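Local coordinates for SusD superfamily protein (Bacteroides fragilis NCTC 9343, PDB 3NQP), which probably binds glycans at the bacterial outer membrane as part of a nutrient-uptake system, at residues F129-Y132 and R133-G137; K216-G220 and D221-N225. All blocks are in the same frame, centred on the assembly; numbering follows the deposited sequence.

Overall arrangement
Contact 1 is the C-terminal end of helix 110-135. Contact 2 is the tight hairpin between helices 200-216 and 228-241. Their centres are 12 Å apart, on the same side of the centre of the chain. The centre of contact 1 lies about 15 Å from the centre of the chain, that of contact 2 about 21 Å. The two meet through Tyr-132, whose OH lies 2.5 Å from Asp-222 OD2, a probable hydrogen bond. Tyr-132 OH also packs on Thr-219 CB at 3.7 Å, and Gly-136 CA lies 3.9 Å from Thr-219 CG2. The hairpin therefore rests on the last turn of the helix.

Contact 1. Residues F129-Y132 and R133-G137; sequences FDLY and RIYGG
A chi1 of -178° sets the Phe-129 ring beside its own carbonyl carbon, and a bend at chi3 (-69°) lays the Arg-133 guanidinium flat on it. This is an i to i+4 cation-pi stack in the last turns of helix 110-135. The planes are 15° apart and the contact is off-centre: Phe-129 CE2 lies over the middle of the guanidinium, 3.2 Å from Arg-133 CZ. Arg-133 CD covers the same ring in a CH-pi contact. At the guanidinium edge, Arg-133 NH2 forms a salt bridge of 2.8 Å to Asp-130 OD1, with the two flat groups nearly coplanar. Ring and carboxylate together limit rotation of the arginine. Asp-130 OD2 is bonded to His-42, and Trp-454 adds a second cation-pi partner for Arg-133. Further along, Leu-131 CD2 touches Tyr-135 CE2 at 3.9 Å. Tyr-135 N donates to Leu-131 O. The last i to i+4 backbone bond is Gly-136 N to Tyr-132 O at 2.8 Å, made from above the carbonyl plane. Gly-136 leaves the helix with positive phi. Its buried O has no hydrogen-bond partner in the model, but Tyr-132 CA makes a C-H...O contact of 3.5 Å to Gly-136 O.

Contact 2. Residues K216-G220 and D221-N225; sequences KVTTG and DDVAN
Thr-219 and Asp-222 pair across a tight reversal of the chain. They form one antiparallel hydrogen-bonded bridge. Asp-222 N donates to Thr-219 O at 2.8 Å, and Thr-219 N donates to Asp-222 O at 3.0 Å. The latter oxygen also receives a C-H...O contact from Thr-218 CA, at 3.3 Å. Between the paired residues, Gly-220 has positive phi (46°) and Asp-221 follows as the second corner. The bridged pair is the tightly packed part. Thr-219 and Asp-222 are buried against helix 163-181, where Thr-219 touches Pro-163 and Asp-222 touches Met-167. The corner, Gly-220 and Asp-221, is exposed. Even so, Asp-221 touches Pro-163, and its carboxylate is bonded to Lys-164 N and to Thr-162 OG1.

Thr-218 and Val-223 lie on the solvent side, and there a side chain takes over from backbone pairing. Thr-218 OG1 sits anti to the carbonyl carbon (chi1 -66°). In that place Thr-218 OG1 accepts a hydrogen bond of 3.0 Å from Ala-224 N, almost straight at 177°. Ala-224 CB packs on the end of helix 200-216, 3.7 Å from Lys-216 C. Water 1 lies beside the arms and bonds to Val-217 O at 2.9 Å; its link to Asp-222 O is weak. Just past Ala-224, the Asn-225 side chain caps Ala-227 N through OD1, before helix 228-241. The whole is a helix-to-helix connection built as a two-residue beta hairpin, closed by a type II' turn.

Contact 1. Residues F129-Y132 and R133-G137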
ATOM      1  N   PHE A 129       0.261   7.187 -11.100  1.00 11.53           N
ATOM      2  CA  PHE A 129      -0.781   6.179 -10.863  1.00 13.06           C
ATOM      3  C   PHE A 129      -1.458   6.425  -9.502  1.00 11.88           C
ATOM      4  O   PHE A 129      -2.681   6.252  -9.388  1.00 12.70           O
ATOM      5  CB  PHE A 129      -0.202   4.761 -10.975  1.00 12.17           C
ATOM      6  CG  PHE A 129      -1.213   3.640 -10.792  1.00  9.60           C
ATOM      7  CD1 PHE A 129      -2.414   3.626 -11.466  1.00 13.19           C
ATOM      8  CD2 PHE A 129      -0.921   2.571  -9.941  1.00 13.51           C
ATOM      9  CE1 PHE A 129      -3.310   2.581 -11.304  1.00 12.65           C
ATOM     10  CE2 PHE A 129      -1.797   1.529  -9.763  1.00 12.23           C
ATOM     11  CZ  PHE A 129      -3.015   1.528 -10.465  1.00 17.55           C
ATOM     12  N   ASP A 130      -0.697   6.832  -8.485  1.00 12.70           N
ATOM     13  CA  ASP A 130      -1.317   7.331  -7.238  1.00  9.61           C
ATOM     14  C   ASP A 130      -2.208   8.555  -7.563  1.00 12.36           C
ATOM     15  O   ASP A 130      -3.379   8.616  -7.119  1.00 10.13           O
ATOM     16  CB  ASP A 130      -0.287   7.673  -6.181  1.00 12.06           C
ATOM     17  CG  ASP A 130       0.104   6.457  -5.283  1.00 15.23           C
ATOM     18  OD1 ASP A 130      -0.329   5.318  -5.556  1.00 16.59           O
ATOM     19  OD2 ASP A 130       0.865   6.673  -4.329  1.00 15.88           O
ATOM     20  N   LEU A 131      -1.680   9.520  -8.318  1.00  9.11           N
ATOM     21  CA  LEU A 131      -2.461  10.722  -8.633  1.00  9.34           C
ATOM     22  C   LEU A 131      -3.736  10.348  -9.398  1.00 10.12           C
ATOM     23  O   LEU A 131      -4.813  10.880  -9.123  1.00 12.85           O
ATOM     24  CB  LEU A 131      -1.624  11.757  -9.402  1.00 10.34           C
ATOM     25  CG  LEU A 131      -0.521  12.448  -8.564  1.00  9.72           C
ATOM     26  CD1 LEU A 131       0.309  13.289  -9.458  1.00 11.52           C
ATOM     27  CD2 LEU A 131      -1.043  13.300  -7.411  1.00  7.26           C
ATOM     28  N   TYR A 132      -3.643   9.396 -10.326  1.00 10.16           N
ATOM     29  CA  TYR A 132      -4.849   8.951 -11.086  1.00 10.94           C
ATOM     30  C   TYR A 132      -5.882   8.275 -10.198  1.00 11.50           C
ATOM     31  O   TYR A 132      -7.071   8.518 -10.323  1.00  9.62           O
ATOM     32  CB  TYR A 132      -4.423   8.009 -12.218  1.00 12.42           C
ATOM     33  CG  TYR A 132      -5.483   7.312 -13.006  1.00 10.19           C
ATOM     34  CD1 TYR A 132      -6.076   6.161 -12.531  1.00 12.45           C
ATOM     35  CD2 TYR A 132      -5.917   7.823 -14.249  1.00 13.36           C
ATOM     36  CE1 TYR A 132      -7.033   5.495 -13.246  1.00 10.70           C
ATOM     37  CE2 TYR A 132      -6.874   7.146 -15.013  1.00 12.38           C
ATOM     38  CZ  TYR A 132      -7.427   5.971 -14.506  1.00 19.51           C
ATOM     39  OH  TYR A 132      -8.370   5.260 -15.213  1.00 14.98           O
ATOM     40  N   ARG A 133      -5.440   7.401  -9.292  1.00 12.41           N
ATOM     41  CA  ARG A 133      -6.381   6.720  -8.412  1.00 10.84           C
ATOM     42  C   ARG A 133      -7.023   7.626  -7.363  1.00 11.06           C
ATOM     43  O   ARG A 133      -8.151   7.396  -6.923  1.00 11.14           O
ATOM     44  CB  ARG A 133      -5.699   5.534  -7.742  1.00 10.27           C
ATOM     45  CG  ARG A 133      -5.335   4.450  -8.762  1.00 12.23           C
ATOM     46  CD  ARG A 133      -4.779   3.203  -8.075  1.00 15.33           C
ATOM     47  NE  ARG A 133      -3.484   3.466  -7.503  1.00 13.19           N
ATOM     48  CZ  ARG A 133      -2.760   2.572  -6.857  1.00 12.72           C
ATOM     49  NH1 ARG A 133      -3.190   1.315  -6.729  1.00 14.86           N
ATOM     50  NH2 ARG A 133      -1.587   2.921  -6.385  1.00 15.07           N
ATOM     51  N   ILE A 134      -6.290   8.645  -6.944  1.00  9.67           N
ATOM     52  CA  ILE A 134      -6.783   9.579  -5.941  1.00 11.46           C
ATOM     53  C   ILE A 134      -7.630  10.672  -6.588  1.00 10.45           C
ATOM     54  O   ILE A 134      -8.685  10.954  -6.111  1.00 12.92           O
ATOM     55  CB  ILE A 134      -5.609  10.221  -5.169  1.00 12.85           C
ATOM     56  CG1 ILE A 134      -4.884   9.168  -4.343  1.00 10.99           C
ATOM     57  CG2 ILE A 134      -6.054  11.456  -4.280  1.00  8.31           C
ATOM     58  CD1 ILE A 134      -5.681   8.654  -3.146  1.00 12.71           C
ATOM     59  N   TYR A 135      -7.149  11.259  -7.680  1.00 11.28           N
ATOM     60  CA  TYR A 135      -7.778  12.462  -8.265  1.00 12.79           C
ATOM     61  C   TYR A 135      -8.414  12.247  -9.633  1.00 13.87           C
ATOM     62  O   TYR A 135      -9.202  13.096 -10.050  1.00 11.17           O
ATOM     63  CB  TYR A 135      -6.730  13.572  -8.425  1.00 13.04           C
ATOM     64  CG  TYR A 135      -6.161  14.055  -7.123  1.00 14.99           C
ATOM     65  CD1 TYR A 135      -6.914  14.825  -6.267  1.00 16.97           C
ATOM     66  CD2 TYR A 135      -4.868  13.709  -6.732  1.00 14.79           C
ATOM     67  CE1 TYR A 135      -6.410  15.238  -5.046  1.00 14.05           C
ATOM     68  CE2 TYR A 135      -4.352  14.126  -5.522  1.00 14.05           C
ATOM     69  CZ  TYR A 135      -5.115  14.898  -4.684  1.00 16.51           C
ATOM     70  OH  TYR A 135      -4.613  15.323  -3.474  1.00 12.95           O
ATOM     71  N   GLY A 136      -8.053  11.168 -10.342  1.00 10.72           N
ATOM     72  CA  GLY A 136      -8.469  11.005 -11.732  1.00 14.93           C
ATOM     73  C   GLY A 136      -7.599  11.857 -12.648  1.00 13.83           C
ATOM     74  O   GLY A 136      -6.398  11.616 -12.805  1.00 11.71           O
ATOM     75  N   GLY A 137      -8.186  12.892 -13.224  1.00 13.71           N
ATOM     76  CA  GLY A 137      -7.414  13.854 -13.962  1.00 13.65           C
ATOM     77  C   GLY A 137      -6.600  14.789 -13.072  1.00 14.92           C
ATOM     78  O   GLY A 137      -7.083  15.243 -12.038  1.00 16.46           O
TER

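Contact 2. Residues K216-G220 and D221-N225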
ATOM      1  N   LYS A 216     -10.793  -3.201 -14.939  1.00 12.67           N
ATOM      2  CA  LYS A 216     -11.979  -3.269 -14.128  1.00 10.88           C
ATOM      3  C   LYS A 216     -12.664  -1.954 -13.745  1.00 11.89           C
ATOM      4  O   LYS A 216     -13.863  -1.947 -13.450  1.00 12.17           O
ATOM      5  CB  LYS A 216     -11.648  -4.056 -12.839  1.00 10.96           C
ATOM      6  CG  LYS A 216     -11.425  -5.520 -13.140  1.00 16.46           C
ATOM      7  CD  LYS A 216     -11.054  -6.320 -11.843  1.00  5.81           C
ATOM      8  CE  LYS A 216     -12.199  -6.471 -10.886  1.00  8.98           C
ATOM      9  NZ  LYS A 216     -11.863  -7.618  -9.930  1.00  6.25           N
ATOM     10  N   VAL A 217     -11.916  -0.862 -13.748  1.00 12.52           N
ATOM     11  CA  VAL A 217     -12.388   0.430 -13.231  1.00 13.11           C
ATOM     12  C   VAL A 217     -12.436   1.484 -14.338  1.00 10.92           C
ATOM     13  O   VAL A 217     -11.455   1.714 -15.015  1.00 11.85           O
ATOM     14  CB  VAL A 217     -11.467   0.954 -12.098  1.00 10.72           C
ATOM     15  CG1 VAL A 217     -12.081   2.202 -11.386  1.00  9.97           C
ATOM     16  CG2 VAL A 217     -11.246  -0.152 -11.078  1.00 10.73           C
ATOM     17  N   THR A 218     -13.600   2.096 -14.482  1.00 11.40           N
ATOM     18  CA  THR A 218     -13.800   3.309 -15.280  1.00 10.71           C
ATOM     19  C   THR A 218     -13.572   4.546 -14.411  1.00 11.16           C
ATOM     20  O   THR A 218     -14.170   4.682 -13.323  1.00 12.71           O
ATOM     21  CB  THR A 218     -15.221   3.340 -15.883  1.00 13.42           C
ATOM     22  OG1 THR A 218     -15.361   2.272 -16.824  1.00 11.68           O
ATOM     23  CG2 THR A 218     -15.488   4.665 -16.581  1.00 14.34           C
ATOM     24  N   THR A 219     -12.664   5.417 -14.831  1.00 11.54           N
ATOM     25  CA  THR A 219     -12.538   6.752 -14.222  1.00 13.97           C
ATOM     26  C   THR A 219     -12.701   7.785 -15.316  1.00 16.04           C
ATOM     27  O   THR A 219     -11.931   7.796 -16.268  1.00 13.55           O
ATOM     28  CB  THR A 219     -11.175   6.931 -13.512  1.00 13.83           C
ATOM     29  OG1 THR A 219     -11.002   5.849 -12.600  1.00 14.95           O
ATOM     30  CG2 THR A 219     -11.098   8.274 -12.695  1.00 13.69           C
ATOM     31  N   GLY A 220     -13.704   8.642 -15.180  1.00 18.31           N
ATOM     32  CA  GLY A 220     -14.046   9.619 -16.224  1.00 17.79           C
ATOM     33  C   GLY A 220     -14.086   9.012 -17.608  1.00 15.51           C
ATOM     34  O   GLY A 220     -14.862   8.098 -17.845  1.00 15.98           O
ATOM     35  N   ASP A 221     -13.244   9.531 -18.502  1.00 16.03           N
ATOM     36  CA  ASP A 221     -13.137   9.079 -19.897  1.00 18.29           C
ATOM     37  C   ASP A 221     -12.191   7.875 -20.088  1.00 19.30           C
ATOM     38  O   ASP A 221     -11.955   7.425 -21.210  1.00 20.57           O
ATOM     39  CB  ASP A 221     -12.744  10.251 -20.842  1.00 18.72           C
ATOM     40  CG  ASP A 221     -11.358  10.793 -20.573  1.00 24.45           C
ATOM     41  OD1 ASP A 221     -10.769  10.451 -19.509  1.00 16.81           O
ATOM     42  OD2 ASP A 221     -10.840  11.549 -21.429  1.00 14.22           O
ATOM     43  N   ASP A 222     -11.642   7.345 -18.994  1.00 18.50           N
ATOM     44  CA  ASP A 222     -10.811   6.143 -19.104  1.00 17.47           C
ATOM     45  C   ASP A 222     -11.659   4.917 -18.754  1.00 15.76           C
ATOM     46  O   ASP A 222     -11.821   4.608 -17.600  1.00 19.54           O
ATOM     47  CB  ASP A 222      -9.590   6.305 -18.212  1.00 16.73           C
ATOM     48  CG  ASP A 222      -8.477   5.344 -18.566  1.00 25.02           C
ATOM     49  OD1 ASP A 222      -8.315   5.025 -19.761  1.00 20.99           O
ATOM     50  OD2 ASP A 222      -7.756   4.929 -17.637  1.00 17.45           O
ATOM     51  N   VAL A 223     -12.221   4.255 -19.770  1.00 19.35           N
ATOM     52  CA  VAL A 223     -13.252   3.221 -19.628  1.00 15.53           C
ATOM     53  C   VAL A 223     -12.644   1.823 -19.394  1.00 14.90           C
ATOM     54  O   VAL A 223     -11.736   1.438 -20.097  1.00 15.73           O
ATOM     55  CB  VAL A 223     -14.224   3.185 -20.886  1.00 18.69           C
ATOM     56  CG1 VAL A 223     -15.355   2.102 -20.724  1.00 17.05           C
ATOM     57  CG2 VAL A 223     -14.898   4.562 -21.107  1.00 18.63           C
ATOM     58  N   ALA A 224     -13.149   1.089 -18.401  1.00 15.82           N
ATOM     59  CA  ALA A 224     -12.670  -0.263 -18.095  1.00 15.96           C
ATOM     60  C   ALA A 224     -12.508  -1.055 -19.403  1.00 15.43           C
ATOM     61  O   ALA A 224     -13.388  -1.033 -20.271  1.00 11.32           O
ATOM     62  CB  ALA A 224     -13.611  -0.977 -17.149  1.00 16.29           C
ATOM     63  N   ASN A 225     -11.375  -1.720 -19.534  1.00 12.60           N
ATOM     64  CA  ASN A 225     -10.988  -2.438 -20.743  1.00 15.02           C
ATOM     65  C   ASN A 225     -10.471  -3.843 -20.405  1.00 14.09           C
ATOM     66  O   ASN A 225      -9.278  -4.017 -20.089  1.00 12.24           O
ATOM     67  CB  ASN A 225      -9.913  -1.644 -21.471  1.00 15.64           C
ATOM     68  CG  ASN A 225      -9.513  -2.288 -22.797  1.00 22.31           C
ATOM     69  OD1 ASN A 225     -10.097  -3.260 -23.215  1.00 20.19           O
ATOM     70  ND2 ASN A 225      -8.502  -1.752 -23.432  1.00 22.69           N
TER
HETATM   71  O   HOH W   1      -9.621   2.259 -17.214  1.00 22.47           O